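Local coordinates for protein endoglucanase (Mytilus edulis, PDB 1WC2) that hydrolyses internal beta-1,4-glucosidic linkages in cellulose and related beta-glucans, and also shows expansin activity, at residues A[46-58]-A[94-106]. Sequence-based numbering, arbitrary orientation.
Sequences GSFVAAASQMYFD and SKTFMITNLCPNI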
ATOM      1  N   GLY A  46     -12.139   7.863   0.632  1.00  9.07           N
ATOM      2  CA  GLY A  46     -11.585   8.739   1.639  1.00  9.27           C
ATOM      3  C   GLY A  46     -10.768   7.995   2.683  1.00  8.60           C
ATOM      4  O   GLY A  46     -10.281   8.618   3.620  1.00 10.37           O
ATOM      5  N   SER A  47     -10.601   6.674   2.541  1.00  8.25           N
ATOM      6  CA  SER A  47      -9.854   5.870   3.522  1.00  7.83           C
ATOM      7  C   SER A  47      -8.371   5.755   3.186  1.00  7.21           C
ATOM      8  O   SER A  47      -7.948   6.062   2.067  1.00  7.86           O
ATOM      9  CB  SER A  47     -10.437   4.461   3.580  1.00  8.62           C
ATOM     10  OG  SER A  47     -11.701   4.472   4.221  1.00 10.77           O
ATOM     11  N   PHE A  48      -7.589   5.333   4.184  1.00  6.92           N
ATOM     12  CA  PHE A  48      -6.200   4.938   4.002  1.00  6.72           C
ATOM     13  C   PHE A  48      -6.197   3.479   3.514  1.00  6.69           C
ATOM     14  O   PHE A  48      -6.241   2.523   4.302  1.00  6.90           O
ATOM     15  CB  PHE A  48      -5.398   5.118   5.297  1.00  6.89           C
ATOM     16  CG  PHE A  48      -5.083   6.569   5.648  1.00  7.50           C
ATOM     17  CD1 PHE A  48      -5.196   7.014   6.960  1.00  9.02           C
ATOM     18  CD2 PHE A  48      -4.609   7.464   4.683  1.00  8.59           C
ATOM     19  CE1 PHE A  48      -4.878   8.339   7.301  1.00  9.01           C
ATOM     20  CE2 PHE A  48      -4.292   8.783   5.032  1.00  9.39           C
ATOM     21  CZ  PHE A  48      -4.417   9.208   6.345  1.00  9.83           C
ATOM     22  N   VAL A  49      -6.205   3.345   2.186  1.00  6.76           N
ATOM     23  CA  VAL A  49      -6.173   2.061   1.500  1.00  6.97           C
ATOM     24  C   VAL A  49      -5.076   2.062   0.448  1.00  6.37           C
ATOM     25  O   VAL A  49      -4.610   3.120   0.018  1.00  6.91           O
ATOM     26  CB  VAL A  49      -7.558   1.698   0.882  1.00  7.48           C
ATOM     27  CG1 VAL A  49      -8.601   1.513   1.997  1.00  8.25           C
ATOM     28  CG2 VAL A  49      -8.017   2.730  -0.158  1.00  8.40           C
ATOM     29  N   ALA A  50      -4.687   0.859   0.040  1.00  6.61           N
ATOM     30  CA  ALA A  50      -3.533   0.676  -0.830  1.00  6.76           C
ATOM     31  C   ALA A  50      -3.722  -0.460  -1.820  1.00  6.14           C
ATOM     32  O   ALA A  50      -4.464  -1.411  -1.576  1.00  6.17           O
ATOM     33  CB  ALA A  50      -2.298   0.406   0.002  1.00  7.05           C
ATOM     34  N   ALA A  51      -3.002  -0.358  -2.930  1.00  6.04           N
ATOM     35  CA  ALA A  51      -2.796  -1.455  -3.863  1.00  5.88           C
ATOM     36  C   ALA A  51      -1.395  -2.014  -3.623  1.00  5.69           C
ATOM     37  O   ALA A  51      -0.410  -1.276  -3.692  1.00  6.64           O
ATOM     38  CB  ALA A  51      -2.947  -0.970  -5.302  1.00  6.42           C
ATOM     39  N   ALA A  52      -1.293  -3.309  -3.323  1.00  5.60           N
ATOM     40  CA  ALA A  52       0.003  -3.946  -3.060  1.00  5.63           C
ATOM     41  C   ALA A  52       0.618  -4.538  -4.326  1.00  4.84           C
ATOM     42  O   ALA A  52      -0.075  -5.149  -5.143  1.00  5.40           O
ATOM     43  CB  ALA A  52      -0.150  -5.051  -2.014  1.00  6.28           C
ATOM     44  N   SER A  53       1.930  -4.389  -4.458  1.00  5.05           N
ATOM     45  CA  SER A  53       2.680  -5.003  -5.535  1.00  4.97           C
ATOM     46  C   SER A  53       2.345  -6.507  -5.620  1.00  5.05           C
ATOM     47  O   SER A  53       2.119  -7.178  -4.596  1.00  5.12           O
ATOM     48  CB  SER A  53       4.183  -4.735  -5.346  1.00  4.96           C
ATOM     49  OG  SER A  53       4.639  -5.057  -4.035  1.00  5.27           O
ATOM     50  N   GLN A  54       2.315  -7.029  -6.853  1.00  5.02           N
ATOM     51  CA  GLN A  54       1.739  -8.346  -7.149  1.00  5.08           C
ATOM     52  C   GLN A  54       2.175  -9.470  -6.218  1.00  5.19           C
ATOM     53  O   GLN A  54       1.325 -10.187  -5.685  1.00  5.67           O
ATOM     54  CB  GLN A  54       2.046  -8.744  -8.604  1.00  5.50           C
ATOM     55  CG  GLN A  54       1.648 -10.206  -8.959  1.00  6.40           C
ATOM     56  CD  GLN A  54       0.132 -10.443  -9.009  1.00  6.46           C
ATOM     57  OE1 GLN A  54      -0.527 -10.037  -9.976  1.00  6.89           O
ATOM     58  NE2 GLN A  54      -0.421 -11.105  -7.987  1.00  7.29           N
ATOM     59  N   MET A  55       3.470  -9.690  -6.060  1.00  5.32           N
ATOM     60  CA  MET A  55       3.885 -10.875  -5.300  1.00  6.04           C
ATOM     61  C   MET A  55       3.534 -10.780  -3.809  1.00  5.53           C
ATOM     62  O   MET A  55       3.329 -11.810  -3.156  1.00  6.66           O
ATOM     63  CB  MET A  55       5.382 -11.135  -5.474  0.50  6.17           C
ATOM     64  CG  MET A  55       5.728 -11.868  -6.744  0.50  7.19           C
ATOM     65  SD  MET A  55       5.116 -13.566  -6.697  0.50  9.60           S
ATOM     66  CE  MET A  55       5.832 -14.231  -5.511  0.50  4.21           C
ATOM     67  N   TYR A  56       3.424  -9.562  -3.273  1.00  5.58           N
ATOM     68  CA  TYR A  56       2.890  -9.386  -1.920  1.00  5.62           C
ATOM     69  C   TYR A  56       1.366  -9.543  -1.857  1.00  5.77           C
ATOM     70  O   TYR A  56       0.827 -10.175  -0.934  1.00  6.47           O
ATOM     71  CB  TYR A  56       3.318  -8.043  -1.283  1.00  5.63           C
ATOM     72  CG  TYR A  56       3.070  -8.087   0.220  1.00  5.68           C
ATOM     73  CD1 TYR A  56       3.971  -8.735   1.068  1.00  6.45           C
ATOM     74  CD2 TYR A  56       1.899  -7.582   0.793  1.00  5.99           C
ATOM     75  CE1 TYR A  56       3.733  -8.867   2.426  1.00  7.42           C
ATOM     76  CE2 TYR A  56       1.653  -7.704   2.170  1.00  6.86           C
ATOM     77  CZ  TYR A  56       2.583  -8.350   2.974  1.00  6.89           C
ATOM     78  OH  TYR A  56       2.367  -8.513   4.335  1.00  7.97           O
ATOM     79  N   PHE A  57       0.661  -8.997  -2.836  1.00  5.29           N
ATOM     80  CA  PHE A  57      -0.784  -9.201  -2.935  1.00  5.40           C
ATOM     81  C   PHE A  57      -1.130 -10.698  -2.871  1.00  5.48           C
ATOM     82  O   PHE A  57      -2.027 -11.131  -2.125  1.00  5.81           O
ATOM     83  CB  PHE A  57      -1.292  -8.558  -4.240  1.00  5.53           C
ATOM     84  CG  PHE A  57      -2.781  -8.712  -4.472  1.00  5.41           C
ATOM     85  CD1 PHE A  57      -3.685  -7.842  -3.884  1.00  6.25           C
ATOM     86  CD2 PHE A  57      -3.267  -9.739  -5.265  1.00  5.94           C
ATOM     87  CE1 PHE A  57      -5.058  -7.999  -4.104  1.00  7.01           C
ATOM     88  CE2 PHE A  57      -4.633  -9.893  -5.484  1.00  6.37           C
ATOM     89  CZ  PHE A  57      -5.525  -9.036  -4.905  1.00  6.97           C
ATOM     90  N   ASP A  58      -0.406 -11.477  -3.664  1.00  5.52           N
ATOM     91  CA  ASP A  58      -0.574 -12.924  -3.723  1.00  6.58           C
ATOM     92  C   ASP A  58       0.646 -13.570  -4.383  1.00  6.94           C
ATOM     93  O   ASP A  58       0.929 -13.319  -5.561  1.00  7.55           O
ATOM     94  CB  ASP A  58      -1.817 -13.318  -4.523  1.00  6.45           C
ATOM     95  CG  ASP A  58      -2.181 -14.755  -4.287  1.00  6.71           C
ATOM     96  OD1 ASP A  58      -1.771 -15.614  -5.116  1.00  7.46           O
ATOM     97  OD2 ASP A  58      -2.824 -15.074  -3.261  1.00  8.23           O
ATOM     98  N   SER A  94       3.658   8.344  10.743  1.00  9.68           N
ATOM     99  CA  SER A  94       3.117   7.019  10.475  1.00  9.56           C
ATOM    100  C   SER A  94       1.598   6.956  10.381  0.50  9.19           C
ATOM    101  O   SER A  94       0.887   7.545  11.209  0.50  9.90           O
ATOM    102  CB  SER A  94       3.578   6.019  11.538  0.50  9.97           C
ATOM    103  OG  SER A  94       2.929   6.250  12.774  0.50 11.02           O
ATOM    104  N   LYS A  95       1.129   6.187   9.401  1.00  8.41           N
ATOM    105  CA  LYS A  95      -0.284   5.878   9.232  1.00  7.97           C
ATOM    106  C   LYS A  95      -0.391   4.421   8.771  1.00  7.43           C
ATOM    107  O   LYS A  95       0.581   3.853   8.247  1.00  7.33           O
ATOM    108  CB  LYS A  95      -0.951   6.788   8.186  1.00  8.73           C
ATOM    109  CG  LYS A  95      -1.126   8.256   8.587  1.00  9.37           C
ATOM    110  CD  LYS A  95      -2.047   8.440   9.780  1.00 10.06           C
ATOM    111  CE  LYS A  95      -2.325   9.916  10.065  1.00 10.83           C
ATOM    112  NZ  LYS A  95      -3.073  10.116  11.332  1.00 11.84           N
ATOM    113  N   THR A  96      -1.576   3.844   8.936  1.00  7.32           N
ATOM    114  CA  THR A  96      -1.845   2.459   8.574  1.00  6.87           C
ATOM    115  C   THR A  96      -2.827   2.384   7.395  1.00  6.72           C
ATOM    116  O   THR A  96      -3.863   3.075   7.382  1.00  7.57           O
ATOM    117  CB  THR A  96      -2.389   1.709   9.799  1.00  7.27           C
ATOM    118  OG1 THR A  96      -1.363   1.596  10.794  1.00  8.22           O
ATOM    119  CG2 THR A  96      -2.798   0.274   9.467  1.00  7.40           C
ATOM    120  N   PHE A  97      -2.502   1.527   6.429  1.00  6.58           N
ATOM    121  CA  PHE A  97      -3.247   1.371   5.187  1.00  6.56           C
ATOM    122  C   PHE A  97      -3.755  -0.057   5.067  1.00  6.70           C
ATOM    123  O   PHE A  97      -3.006  -1.011   5.264  1.00  7.72           O
ATOM    124  CB  PHE A  97      -2.350   1.712   3.985  1.00  6.75           C
ATOM    125  CG  PHE A  97      -1.848   3.131   3.996  1.00  6.73           C
ATOM    126  CD1 PHE A  97      -0.768   3.489   4.790  1.00  7.90           C
ATOM    127  CD2 PHE A  97      -2.464   4.114   3.232  1.00  7.86           C
ATOM    128  CE1 PHE A  97      -0.321   4.801   4.844  1.00  8.61           C
ATOM    129  CE2 PHE A  97      -2.008   5.434   3.275  1.00  8.66           C
ATOM    130  CZ  PHE A  97      -0.938   5.773   4.084  1.00  9.29           C
ATOM    131  N   MET A  98      -5.022  -0.224   4.707  1.00  6.55           N
ATOM    132  CA  MET A  98      -5.565  -1.545   4.379  1.00  6.66           C
ATOM    133  C   MET A  98      -5.333  -1.864   2.900  1.00  6.26           C
ATOM    134  O   MET A  98      -5.659  -1.038   2.034  1.00  6.66           O
ATOM    135  CB  MET A  98      -7.064  -1.610   4.671  1.00  6.97           C
ATOM    136  CG  MET A  98      -7.675  -2.975   4.334  1.00  7.77           C
ATOM    137  SD  MET A  98      -9.443  -3.099   4.724  1.00  8.48           S
ATOM    138  CE  MET A  98      -9.351  -3.302   6.544  1.00  8.23           C
ATOM    139  N   ILE A  99      -4.816  -3.061   2.611  1.00  5.83           N
ATOM    140  CA  ILE A  99      -4.688  -3.519   1.229  1.00  6.18           C
ATOM    141  C   ILE A  99      -6.087  -3.870   0.698  1.00  6.13           C
ATOM    142  O   ILE A  99      -6.741  -4.787   1.203  1.00  6.92           O
ATOM    143  CB  ILE A  99      -3.732  -4.734   1.124  1.00  6.24           C
ATOM    144  CG1 ILE A  99      -2.302  -4.319   1.506  1.00  6.29           C
ATOM    145  CG2 ILE A  99      -3.780  -5.340  -0.275  1.00  6.61           C
ATOM    146  CD1 ILE A  99      -1.337  -5.492   1.707  1.00  6.91           C
ATOM    147  N   THR A 100      -6.541  -3.121  -0.308  1.00  5.85           N
ATOM    148  CA  THR A 100      -7.826  -3.378  -0.954  1.00  6.50           C
ATOM    149  C   THR A 100      -7.687  -3.678  -2.441  1.00  5.95           C
ATOM    150  O   THR A 100      -8.690  -3.950  -3.100  1.00  6.82           O
ATOM    151  CB  THR A 100      -8.795  -2.180  -0.789  1.00  7.17           C
ATOM    152  OG1 THR A 100      -8.201  -1.016  -1.394  1.00  7.73           O
ATOM    153  CG2 THR A 100      -9.086  -1.888   0.689  1.00  7.52           C
ATOM    154  N   ASN A 101      -6.477  -3.619  -2.993  1.00  6.20           N
ATOM    155  CA  ASN A 101      -6.312  -3.757  -4.432  1.00  5.89           C
ATOM    156  C   ASN A 101      -4.910  -4.279  -4.747  1.00  5.50           C
ATOM    157  O   ASN A 101      -4.053  -4.408  -3.860  1.00  5.06           O
ATOM    158  CB  ASN A 101      -6.616  -2.388  -5.099  1.00  6.20           C
ATOM    159  CG  ASN A 101      -7.024  -2.480  -6.583  1.00  6.37           C
ATOM    160  OD1 ASN A 101      -7.123  -3.547  -7.172  1.00  6.36           O
ATOM    161  ND2 ASN A 101      -7.307  -1.329  -7.173  1.00 10.35           N
ATOM    162  N   LEU A 102      -4.721  -4.602  -6.023  1.00  5.61           N
ATOM    163  CA  LEU A 102      -3.476  -5.108  -6.592  1.00  5.75           C
ATOM    164  C   LEU A 102      -2.786  -4.017  -7.422  1.00  5.82           C
ATOM    165  O   LEU A 102      -3.450  -3.317  -8.196  1.00  7.10           O
ATOM    166  CB  LEU A 102      -3.820  -6.287  -7.514  1.00  6.12           C
ATOM    167  CG  LEU A 102      -2.745  -6.740  -8.505  1.00  6.05           C
ATOM    168  CD1 LEU A 102      -1.525  -7.304  -7.800  1.00  5.82           C
ATOM    169  CD2 LEU A 102      -3.307  -7.750  -9.479  1.00  8.34           C
ATOM    170  N   CYS A 103      -1.463  -3.886  -7.270  1.00  6.07           N
ATOM    171  CA  CYS A 103      -0.603  -3.151  -8.207  1.00  7.01           C
ATOM    172  C   CYS A 103       0.081  -4.186  -9.099  1.00  7.08           C
ATOM    173  O   CYS A 103       1.049  -4.839  -8.669  1.00  6.62           O
ATOM    174  CB  CYS A 103       0.455  -2.311  -7.469  1.00  7.93           C
ATOM    175  SG  CYS A 103       1.662  -1.453  -8.529  1.00 10.18           S
ATOM    176  N   PRO A 104      -0.434  -4.396 -10.320  1.00  8.07           N
ATOM    177  CA  PRO A 104       0.057  -5.512 -11.142  1.00  8.78           C
ATOM    178  C   PRO A 104       1.432  -5.261 -11.730  1.00  8.97           C
ATOM    179  O   PRO A 104       1.775  -4.123 -11.994  1.00 10.14           O
ATOM    180  CB  PRO A 104      -1.021  -5.666 -12.236  1.00 10.03           C
ATOM    181  CG  PRO A 104      -1.686  -4.344 -12.330  1.00 10.18           C
ATOM    182  CD  PRO A 104      -1.537  -3.673 -10.982  1.00  8.68           C
ATOM    183  N   ASN A 105       2.188  -6.337 -11.910  1.00  9.35           N
ATOM    184  CA  ASN A 105       3.504  -6.291 -12.538  1.00 10.67           C
ATOM    185  C   ASN A 105       3.375  -6.255 -14.081  1.00 11.26           C
ATOM    186  O   ASN A 105       3.644  -7.229 -14.803  1.00 12.06           O
ATOM    187  CB  ASN A 105       4.345  -7.484 -12.086  0.85 10.84           C
ATOM    188  CG  ASN A 105       5.728  -7.443 -12.668  0.85 11.31           C
ATOM    189  OD1 ASN A 105       6.144  -6.410 -13.181  0.85 11.86           O
ATOM    190  ND2 ASN A 105       6.454  -8.549 -12.586  0.85 14.13           N
ATOM    191  N   ILE A 106       2.936  -5.105 -14.552  1.00 11.30           N
ATOM    192  CA  ILE A 106       2.699  -4.816 -15.967  1.00 12.13           C
ATOM    193  C   ILE A 106       2.827  -3.303 -16.124  1.00 10.87           C
ATOM    194  O   ILE A 106       2.713  -2.576 -15.128  1.00  9.34           O
ATOM    195  CB  ILE A 106       1.258  -5.250 -16.439  1.00 12.74           C
ATOM    196  CG1 ILE A 106       0.161  -4.527 -15.647  1.00 13.83           C
ATOM    197  CG2 ILE A 106       1.075  -6.773 -16.447  1.00 14.91           C
ATOM    198  CD1 ILE A 106      -1.271  -4.829 -16.120  1.00 15.71           C
TER
HETATM  199  O   HOH W   1       0.674  -8.854 -12.176  1.00 13.50           O
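Leu102 lays its CB over the centre of the Phe57 ring, 3.8 Å from the centroid, a CH-pi contact only 6° off the ring normal. With CG anti to the backbone N (chi1 179°), Phe57 turns its ring from helix 54-57 onto Leu102 of strand 102-103. Replacing it with alanine would probably leave Leu102 without its aromatic cover and open a gap beneath the helix. The branched end of Leu102 also packs against Gln54, CD1 lying 3.5 Å from Gln54 CA. Gln54 OE1 accepts from a water that in turn accepts from Asn105 N, and its NE2 bonds to Lys62 O. Ile99 sends CD1 to the edge of the Tyr56 ring, 3.7 Å from CE2; Ala52 is small enough for its CB to sit 3.9 Å from Ile99 CD1. Strand 49-53 runs parallel to 94-100 and 102-103 within the double-psi beta-barrel of family 45 glycosidases. A beta bulge, with Thr100 the extra residue, brings a second, weak donor, Asn101 N, to Ala50 O, which also takes Thr100 N at 3.0 Å. Asn101 lies near Asp24, the probable nucleophile, and Cys103, disulfide-bonded to Cys113, near Asp132, the probable proton donor. At the other end the Phe48 and Phe97 rings meet obliquely, planes at 60°, while Lys95 CB stands over one Phe48 face, toward the rim, and NZ forms a salt bridge with Asp164.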